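PDB 2EH6: acetylornithine aminotransferase from Aquifex aeolicus, which catalyses the pyridoxal-phosphate-dependent transfer of an amino group from N(2)-acetyl-L-ornithine to 2-oxoglutarate, a step of arginine biosynthesis. Local coordinates for residues R317-G322 with F353-I358. Sequence-based numbering, arbitrary orientation.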
loop_
_atom_site.group_PDB
_atom_site.type_symbol
_atom_site.label_atom_id
_atom_site.label_comp_id
_atom_site.label_asym_id
_atom_site.label_seq_id
_atom_site.Cartn_x
_atom_site.Cartn_y
_atom_site.Cartn_z
ATOM N N ARG A 317 -10.925 -8.317 -23.732
ATOM C CA ARG A 317 -9.933 -9.067 -24.479
ATOM C C ARG A 317 -9.315 -10.104 -23.543
ATOM O O ARG A 317 -9.190 -9.860 -22.341
ATOM C CB ARG A 317 -8.867 -8.095 -24.988
ATOM C CG ARG A 317 -7.794 -8.696 -25.859
ATOM C CD ARG A 317 -6.708 -7.657 -26.115
ATOM N NE ARG A 317 -7.168 -6.525 -26.914
ATOM C CZ ARG A 317 -7.196 -6.508 -28.246
ATOM N NH1 ARG A 317 -6.789 -7.566 -28.938
ATOM N NH2 ARG A 317 -7.627 -5.429 -28.886
ATOM N N GLY A 318 -8.930 -11.254 -24.091
ATOM C CA GLY A 318 -8.332 -12.300 -23.275
ATOM C C GLY A 318 -9.285 -12.780 -22.195
ATOM O O GLY A 318 -10.395 -13.224 -22.500
ATOM N N LEU A 319 -8.860 -12.701 -20.935
ATOM C CA LEU A 319 -9.707 -13.121 -19.828
ATOM C C LEU A 319 -10.200 -11.934 -19.003
ATOM O O LEU A 319 -10.478 -12.055 -17.805
ATOM C CB LEU A 319 -8.988 -14.146 -18.936
ATOM C CG LEU A 319 -8.848 -15.542 -19.562
ATOM C CD1 LEU A 319 -8.121 -16.484 -18.617
ATOM C CD2 LEU A 319 -10.233 -16.088 -19.888
ATOM N N MET A 320 -10.272 -10.777 -19.653
ATOM C CA MET A 320 -10.810 -9.581 -19.027
ATOM C C MET A 320 -12.012 -9.285 -19.910
ATOM O O MET A 320 -11.917 -8.541 -20.890
ATOM C CB MET A 320 -9.841 -8.401 -19.075
ATOM C CG MET A 320 -10.388 -7.204 -18.299
ATOM S SD MET A 320 -9.390 -5.716 -18.354
ATOM C CE MET A 320 -8.036 -6.210 -17.400
ATOM N N LEU A 321 -13.144 -9.885 -19.565
ATOM C CA LEU A 321 -14.341 -9.719 -20.370
ATOM C C LEU A 321 -15.511 -9.122 -19.615
ATOM O O LEU A 321 -15.585 -9.198 -18.392
ATOM C CB LEU A 321 -14.743 -11.078 -20.957
ATOM C CG LEU A 321 -13.679 -11.753 -21.828
ATOM C CD1 LEU A 321 -14.072 -13.195 -22.109
ATOM C CD2 LEU A 321 -13.516 -10.977 -23.124
ATOM N N GLY A 322 -16.431 -8.530 -20.367
ATOM C CA GLY A 322 -17.604 -7.935 -19.766
ATOM C C GLY A 322 -18.823 -8.148 -20.637
ATOM O O GLY A 322 -18.717 -8.286 -21.855
ATOM N N PHE A 353 -16.034 -10.282 -15.857
ATOM C CA PHE A 353 -15.513 -11.621 -15.589
ATOM C C PHE A 353 -13.994 -11.569 -15.536
ATOM O O PHE A 353 -13.352 -11.122 -16.484
ATOM C CB PHE A 353 -15.960 -12.590 -16.689
ATOM C CG PHE A 353 -17.432 -12.527 -16.989
ATOM C CD1 PHE A 353 -18.364 -13.041 -16.090
ATOM C CD2 PHE A 353 -17.887 -11.926 -18.158
ATOM C CE1 PHE A 353 -19.731 -12.956 -16.348
ATOM C CE2 PHE A 353 -19.254 -11.832 -18.430
ATOM C CZ PHE A 353 -20.179 -12.349 -17.521
ATOM N N LEU A 354 -13.426 -12.018 -14.420
ATOM C CA LEU A 354 -11.980 -12.022 -14.225
ATOM C C LEU A 354 -11.548 -13.343 -13.607
ATOM O O LEU A 354 -11.002 -13.378 -12.510
ATOM C CB LEU A 354 -11.571 -10.872 -13.298
ATOM C CG LEU A 354 -11.787 -9.453 -13.822
ATOM C CD1 LEU A 354 -11.587 -8.450 -12.686
ATOM C CD2 LEU A 354 -10.817 -9.186 -14.970
ATOM N N PRO A 355 -11.795 -14.458 -14.306
ATOM C CA PRO A 355 -11.404 -15.758 -13.759
ATOM C C PRO A 355 -9.888 -15.896 -13.638
ATOM O O PRO A 355 -9.135 -15.125 -14.238
ATOM C CB PRO A 355 -11.993 -16.736 -14.769
ATOM C CG PRO A 355 -11.877 -15.974 -16.059
ATOM C CD PRO A 355 -12.377 -14.605 -15.650
ATOM N N PRO A 356 -9.422 -16.873 -12.848
ATOM C CA PRO A 356 -7.977 -17.072 -12.694
ATOM C C PRO A 356 -7.435 -17.389 -14.080
ATOM O O PRO A 356 -8.160 -17.924 -14.917
ATOM C CB PRO A 356 -7.895 -18.262 -11.742
ATOM C CG PRO A 356 -9.142 -18.100 -10.911
ATOM C CD PRO A 356 -10.173 -17.779 -11.961
ATOM N N LEU A 357 -6.170 -17.075 -14.333
ATOM C CA LEU A 357 -5.622 -17.316 -15.657
ATOM C C LEU A 357 -5.417 -18.798 -15.982
ATOM O O LEU A 357 -5.125 -19.149 -17.125
ATOM C CB LEU A 357 -4.327 -16.516 -15.841
ATOM C CG LEU A 357 -4.485 -15.006 -15.585
ATOM C CD1 LEU A 357 -3.189 -14.285 -15.940
ATOM C CD2 LEU A 357 -5.648 -14.441 -16.422
ATOM N N ILE A 358 -5.583 -19.664 -14.984
ATOM C CA ILE A 358 -5.439 -21.105 -15.191
ATOM C C ILE A 358 -6.777 -21.738 -15.574
ATOM O O ILE A 358 -6.879 -22.955 -15.728
ATOM C CB ILE A 358 -4.935 -21.814 -13.917
ATOM C CG1 ILE A 358 -5.909 -21.558 -12.767
ATOM C CG2 ILE A 358 -3.533 -21.342 -13.575
ATOM C CD1 ILE A 358 -5.650 -22.396 -11.530
#
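L321 and F353 form an antiparallel hydrogen-bonded pair, with the short segments running 177° apart. F353 N donates to L321 O at 2.8 Å in a nearly straight bond. The return bond, from L321 N to F353 O, is weak at 3.3 Å. L319 O takes no bond from 353-358 and is instead hydrogen-bonded to R220 NH1. The side chains of L321 and F353 share one face of the sheet, where CB of L321 lies 4.3 Å from CD2 of F353. Helix 275-308 packs on both residues, and the F353 ring meets that of F302. M320 and L354 lie side by side and point the same way. With M320 CG anti to the backbone N (chi1 -175°), that carbon lies 3.9 Å from L354 CD2. The M320 side chain also touches Q215, a residue of the cofactor pocket. L319 reaches across to the loop 354-358, which holds P355 and P356. L319 CD1 meets L357 CD2 at 3.9 Å, and L319 CD2 comes against P355 CG. A type II' turn from R317 to M320, with G318 at positive phi, joins strands 313-317 and 320-324 in a tight beta hairpin. The side chain of M320, the last residue of the turn, is about 7 Å from the bound pyridoxal phosphate. The pairing places this hairpin next to strand 350-353 in the mixed sheet that strands from both ends of the chain build in this class-III aminotransferase.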